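Local coordinates for D-alanyl-D-alanine carboxypeptidase (Penicillin binding protein) family protein (Francisella tularensis subsp. tularensis, PDB 6OSU) that probably trims the terminal D-alanine from peptidoglycan precursor peptides, as a serine carboxypeptidase of the penicillin-binding protein class, at residues N115-T118 and G119-V122; L202-A206 and T207-S211. All blocks are in the same frame, centred on the assembly; numbering follows the deposited sequence.

Contact 1: residues N115-T118 and G119-V122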
ATOM      1  N   ASN A 115      14.136 -16.816  -3.740  1.00 56.99           N
ATOM      2  CA  ASN A 115      15.311 -16.237  -3.094  1.00 56.55           C
ATOM      3  C   ASN A 115      15.635 -14.855  -3.653  1.00 55.18           C
ATOM      4  O   ASN A 115      15.936 -13.928  -2.891  1.00 54.03           O
ATOM      5  CB  ASN A 115      16.511 -17.168  -3.242  1.00 58.54           C
ATOM      6  CG  ASN A 115      16.413 -18.388  -2.349  1.00 62.16           C
ATOM      7  OD1 ASN A 115      15.798 -18.344  -1.284  1.00 62.02           O
ATOM      8  ND2 ASN A 115      17.031 -19.485  -2.774  1.00 65.88           N
ATOM      9  N   LEU A 116      15.585 -14.696  -4.982  1.00 55.41           N
ATOM     10  CA  LEU A 116      15.906 -13.406  -5.590  1.00 54.58           C
ATOM     11  C   LEU A 116      14.896 -12.337  -5.192  1.00 52.59           C
ATOM     12  O   LEU A 116      15.273 -11.191  -4.924  1.00 51.09           O
ATOM     13  CB  LEU A 116      15.968 -13.534  -7.112  1.00 54.95           C
ATOM     14  CG  LEU A 116      17.162 -14.275  -7.710  1.00 55.95           C
ATOM     15  CD1 LEU A 116      17.036 -14.343  -9.222  1.00 56.45           C
ATOM     16  CD2 LEU A 116      18.463 -13.600  -7.310  1.00 54.85           C
ATOM     17  N   VAL A 117      13.609 -12.688  -5.156  1.00 52.69           N
ATOM     18  CA  VAL A 117      12.594 -11.719  -4.758  1.00 52.05           C
ATOM     19  C   VAL A 117      12.764 -11.346  -3.292  1.00 53.38           C
ATOM     20  O   VAL A 117      12.597 -10.181  -2.910  1.00 53.51           O
ATOM     21  CB  VAL A 117      11.185 -12.267  -5.049  1.00 52.00           C
ATOM     22  CG1 VAL A 117      10.121 -11.364  -4.449  1.00 49.77           C
ATOM     23  CG2 VAL A 117      10.977 -12.401  -6.543  1.00 53.00           C
ATOM     24  N   THR A 118      13.103 -12.324  -2.448  1.00 54.65           N
ATOM     25  CA  THR A 118      13.372 -12.027  -1.045  1.00 55.60           C
ATOM     26  C   THR A 118      14.556 -11.077  -0.911  1.00 56.85           C
ATOM     27  O   THR A 118      14.510 -10.115  -0.133  1.00 56.36           O
ATOM     28  CB  THR A 118      13.624 -13.321  -0.268  1.00 56.21           C
ATOM     29  OG1 THR A 118      12.561 -14.247  -0.523  1.00 57.92           O
ATOM     30  CG2 THR A 118      13.680 -13.041   1.227  1.00 55.20           C
ATOM     31  N   GLY A 119      15.626 -11.323  -1.670  1.00 57.82           N
ATOM     32  CA  GLY A 119      16.755 -10.411  -1.649  1.00 57.46           C
ATOM     33  C   GLY A 119      16.371  -9.013  -2.093  1.00 56.04           C
ATOM     34  O   GLY A 119      16.792  -8.021  -1.494  1.00 55.56           O
ATOM     35  N   MET A 120      15.545  -8.917  -3.135  1.00 55.81           N
ATOM     36  CA  MET A 120      15.143  -7.613  -3.655  1.00 55.28           C
ATOM     37  C   MET A 120      14.273  -6.858  -2.655  1.00 54.12           C
ATOM     38  O   MET A 120      14.504  -5.672  -2.391  1.00 53.76           O
ATOM     39  CB  MET A 120      14.411  -7.795  -4.985  1.00 56.03           C
ATOM     40  CG  MET A 120      13.842  -6.523  -5.589  1.00 55.42           C
ATOM     41  SD  MET A 120      13.105  -6.872  -7.199  1.00 56.86           S
ATOM     42  CE  MET A 120      12.025  -8.242  -6.792  1.00 55.89           C
ATOM     43  N   ASP A 121      13.278  -7.534  -2.073  1.00 54.23           N
ATOM     44  CA  ASP A 121      12.307  -6.862  -1.214  1.00 54.94           C
ATOM     45  C   ASP A 121      12.848  -6.602   0.189  1.00 53.52           C
ATOM     46  O   ASP A 121      12.624  -5.525   0.752  1.00 52.27           O
ATOM     47  CB  ASP A 121      11.028  -7.691  -1.126  1.00 58.93           C
ATOM     48  CG  ASP A 121      10.329  -7.834  -2.462  1.00 63.56           C
ATOM     49  OD1 ASP A 121      10.615  -7.038  -3.387  1.00 64.77           O
ATOM     50  OD2 ASP A 121       9.475  -8.738  -2.580  1.00 65.51           O
ATOM     51  N   VAL A 122      13.547  -7.573   0.767  1.00 54.22           N
ATOM     52  CA  VAL A 122      13.940  -7.508   2.173  1.00 55.28           C
ATOM     53  C   VAL A 122      15.296  -6.843   2.341  1.00 55.14           C
ATOM     54  O   VAL A 122      15.499  -6.047   3.258  1.00 54.92           O
ATOM     55  CB  VAL A 122      13.939  -8.928   2.772  1.00 56.45           C
ATOM     56  CG1 VAL A 122      14.338  -8.895   4.238  1.00 57.71           C
ATOM     57  CG2 VAL A 122      12.574  -9.574   2.577  1.00 55.81           C
TER
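Val117 and Asp121 show how side chains one helical turn apart come to lie side by side, pointing the same way. With chi1 at 171°, methyl CG1 of Val117 swings to the side of its own carbonyl carbon, which carries it along the helix until it lies 3.3 Å from Asp121 OD2. The carboxylate bends back over the preceding turn, because its CG is set beside its own N, and CG rests 3.3 Å from the carbonyl oxygen Val117 O. Its other oxygen, OD1, takes a weak hydrogen bond from Ser71.

Thr118 and Val122 repeat this side-by-side arrangement on the next flank of the helix, their CG2 methyls 3.9 Å apart. The hydroxyl of Thr118 bonds to the carbonyl of Arg114, one turn earlier, leaving the methyl to meet the valine. Met120 takes another course: its chain is extended to SD and then bends, bringing CE back to 4.3 Å from Val117 CG2. Beneath these side chains runs the alpha-helical ladder. Gly119 N reaches Asn115 O at 2.9 Å, and Asp121 N reaches Val117 O at 2.9 Å.

Helix 113-123 is covered by different neighbours on different flanks. Val117 and Met120 pack on helix 66-79, where Met120 touches Lys67, the predicted proton acceptor of the SxxK motif; Met120 also joins Leu116 against helix 126-137. Thr118 and Val122 meet the loop residue Asp199, and Asn115 faces strand 210-212.

Contact 2: residues L202-A206 and T207-S211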
ATOM      1  N   LEU A 202      17.046 -11.839   6.198  1.00 61.92           N
ATOM      2  CA  LEU A 202      17.464 -12.861   5.246  1.00 61.31           C
ATOM      3  C   LEU A 202      18.698 -13.576   5.776  1.00 61.36           C
ATOM      4  O   LEU A 202      19.745 -12.951   5.977  1.00 61.04           O
ATOM      5  CB  LEU A 202      17.748 -12.249   3.869  1.00 60.46           C
ATOM      6  CG  LEU A 202      18.381 -13.183   2.834  1.00 61.28           C
ATOM      7  CD1 LEU A 202      17.473 -14.369   2.535  1.00 62.75           C
ATOM      8  CD2 LEU A 202      18.719 -12.429   1.560  1.00 60.44           C
ATOM      9  N   VAL A 203      18.570 -14.880   6.003  1.00 62.16           N
ATOM     10  CA  VAL A 203      19.693 -15.744   6.352  1.00 62.54           C
ATOM     11  C   VAL A 203      20.132 -16.432   5.067  1.00 61.55           C
ATOM     12  O   VAL A 203      19.430 -17.311   4.557  1.00 61.74           O
ATOM     13  CB  VAL A 203      19.309 -16.764   7.432  1.00 65.03           C
ATOM     14  CG1 VAL A 203      20.527 -17.581   7.847  1.00 67.00           C
ATOM     15  CG2 VAL A 203      18.687 -16.060   8.630  1.00 65.25           C
ATOM     16  N   TRP A 204      21.294 -16.043   4.545  1.00 60.42           N
ATOM     17  CA  TRP A 204      21.704 -16.383   3.187  1.00 61.04           C
ATOM     18  C   TRP A 204      22.998 -17.184   3.217  1.00 64.87           C
ATOM     19  O   TRP A 204      24.024 -16.696   3.703  1.00 65.15           O
ATOM     20  CB  TRP A 204      21.865 -15.110   2.354  1.00 58.17           C
ATOM     21  CG  TRP A 204      22.452 -15.297   0.992  1.00 57.74           C
ATOM     22  CD1 TRP A 204      23.693 -14.912   0.579  1.00 58.06           C
ATOM     23  CD2 TRP A 204      21.817 -15.891  -0.150  1.00 57.82           C
ATOM     24  NE1 TRP A 204      23.875 -15.235  -0.746  1.00 58.56           N
ATOM     25  CE2 TRP A 204      22.738 -15.838  -1.216  1.00 58.13           C
ATOM     26  CE3 TRP A 204      20.561 -16.468  -0.372  1.00 57.57           C
ATOM     27  CZ2 TRP A 204      22.446 -16.339  -2.482  1.00 58.60           C
ATOM     28  CZ3 TRP A 204      20.272 -16.965  -1.632  1.00 58.26           C
ATOM     29  CH2 TRP A 204      21.211 -16.897  -2.671  1.00 58.87           C
ATOM     30  N   ASN A 205      22.948 -18.411   2.698  1.00 67.43           N
ATOM     31  CA  ASN A 205      24.135 -19.253   2.549  1.00 68.31           C
ATOM     32  C   ASN A 205      24.787 -18.894   1.220  1.00 68.46           C
ATOM     33  O   ASN A 205      24.347 -19.343   0.159  1.00 69.60           O
ATOM     34  CB  ASN A 205      23.767 -20.732   2.606  1.00 69.39           C
ATOM     35  CG  ASN A 205      24.988 -21.642   2.686  1.00 70.36           C
ATOM     36  OD1 ASN A 205      26.084 -21.274   2.261  1.00 69.40           O
ATOM     37  ND2 ASN A 205      24.797 -22.840   3.234  1.00 71.85           N
ATOM     38  N   ALA A 206      25.844 -18.080   1.274  1.00 67.63           N
ATOM     39  CA  ALA A 206      26.505 -17.662   0.044  1.00 68.14           C
ATOM     40  C   ALA A 206      27.269 -18.809  -0.609  1.00 71.01           C
ATOM     41  O   ALA A 206      27.498 -18.783  -1.823  1.00 71.77           O
ATOM     42  CB  ALA A 206      27.442 -16.489   0.325  1.00 67.97           C
ATOM     43  N   THR A 207      27.672 -19.815   0.169  1.00 73.28           N
ATOM     44  CA  THR A 207      28.399 -20.944  -0.404  1.00 77.72           C
ATOM     45  C   THR A 207      27.493 -21.777  -1.303  1.00 80.00           C
ATOM     46  O   THR A 207      27.806 -22.005  -2.478  1.00 80.94           O
ATOM     47  CB  THR A 207      28.998 -21.809   0.708  1.00 79.33           C
ATOM     48  OG1 THR A 207      30.040 -21.083   1.376  1.00 78.96           O
ATOM     49  CG2 THR A 207      29.569 -23.098   0.133  1.00 81.64           C
ATOM     50  N   LYS A 208      26.363 -22.237  -0.769  1.00 81.72           N
ATOM     51  CA  LYS A 208      25.400 -23.005  -1.548  1.00 84.75           C
ATOM     52  C   LYS A 208      24.510 -22.137  -2.425  1.00 83.33           C
ATOM     53  O   LYS A 208      23.818 -22.677  -3.295  1.00 84.89           O
ATOM     54  CB  LYS A 208      24.521 -23.843  -0.615  1.00 87.24           C
ATOM     55  CG  LYS A 208      25.117 -25.179  -0.208  1.00 91.40           C
ATOM     56  CD  LYS A 208      24.702 -25.542   1.209  1.00 93.53           C
ATOM     57  CE  LYS A 208      24.754 -27.042   1.450  1.00 98.77           C
ATOM     58  NZ  LYS A 208      23.423 -27.676   1.230  1.00101.21           N
ATOM     59  N   GLN A 209      24.515 -20.820  -2.221  1.00 79.83           N
ATOM     60  CA  GLN A 209      23.613 -19.896  -2.906  1.00 78.17           C
ATOM     61  C   GLN A 209      22.157 -20.301  -2.670  1.00 78.68           C
ATOM     62  O   GLN A 209      21.396 -20.601  -3.593  1.00 81.20           O
ATOM     63  CB  GLN A 209      23.944 -19.810  -4.398  1.00 79.04           C
ATOM     64  CG  GLN A 209      25.273 -19.136  -4.703  1.00 78.80           C
ATOM     65  CD  GLN A 209      25.196 -17.628  -4.598  1.00 76.42           C
ATOM     66  OE1 GLN A 209      24.683 -16.963  -5.494  1.00 76.45           O
ATOM     67  NE2 GLN A 209      25.701 -17.078  -3.498  1.00 74.66           N
ATOM     68  N   ASP A 210      21.793 -20.324  -1.391  1.00 76.81           N
ATOM     69  CA  ASP A 210      20.423 -20.577  -0.969  1.00 76.80           C
ATOM     70  C   ASP A 210      20.236 -19.986   0.421  1.00 72.86           C
ATOM     71  O   ASP A 210      21.204 -19.668   1.115  1.00 71.94           O
ATOM     72  CB  ASP A 210      20.093 -22.072  -0.971  1.00 82.59           C
ATOM     73  CG  ASP A 210      18.599 -22.338  -0.957  1.00 86.95           C
ATOM     74  OD1 ASP A 210      18.052 -22.729  -2.009  1.00 89.68           O
ATOM     75  OD2 ASP A 210      17.965 -22.133   0.099  1.00 87.88           O
ATOM     76  N   SER A 211      18.979 -19.844   0.821  1.00 71.29           N
ATOM     77  CA  SER A 211      18.640 -19.240   2.100  1.00 69.80           C
ATOM     78  C   SER A 211      18.244 -20.304   3.120  1.00 72.23           C
ATOM     79  O   SER A 211      18.079 -21.485   2.806  1.00 74.94           O
ATOM     80  CB  SER A 211      17.511 -18.221   1.927  1.00 68.21           C
ATOM     81  OG  SER A 211      16.355 -18.834   1.385  1.00 69.59           O
TER
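Asn205 and Asp210 close a beta hairpin, strands 201-205 and 210-212, whose turn ends in a G1 beta bulge: Gln209 and Asp210 both face Asn205. Gln209 takes the left-handed backbone conformation that suits the first bulge position. Asn205 N gives a short bond of 2.7 Å to Asp210 O, and Asn205 O accepts one from Asp210 N at 3.1 Å and a weak one from Gln209 N.

The Asn205 side chain secures the turn itself. Its OD1 receives Lys208 N in a straight bond of 3.2 Å, with the donor standing above the amide plane, and a weaker bond from Thr207 N. The aliphatic chain of Lys208 crosses the same amide, CD lying 3.4 Å from Asn205 ND2.

On the sheet face that Trp204 shares with Ser211, the indole lies over the Asp210 peptide, Asp210 O 3.5 Å above the ring plane toward its rim. The Gln209 amide stands almost perpendicular to the indole (82°) and brings OE1 to the ring's edge. Farther out, Tyr104 O accepts bonds from both Trp204 NE1 and Gln209 NE2, while Lys106 N binds Gln209 OE1; together they probably hold the indole and the amide in their rotations. The bend of the glutamine chain at chi2 (-78°) folds its amide back over the turn, where NE2 donates to Ala206 O at 3.0 Å.

The two contacts, whose centres lie 12 Å apart, illustrate how local order is built differently in a buried helix and at a sheet margin. Contact 1 is almost wholly buried, and its side chains meet through methyl groups and, at Asp121, a carboxylate, over a ladder of backbone hydrogen bonds. Contact 2 has a buried flank but carries Thr207, Lys208 and Asp210 at the surface, and relies on side-chain amides to secure an irregular turn. Each stays within its own element, helix or hairpin, and they meet directly: Asn115 OD1 lies 2.8 Å from Ser211 OG in a probable hydrogen bond, while Thr118 CG2 packs against Leu202 CD1. The predicted catalytic residues lie nearer the helix.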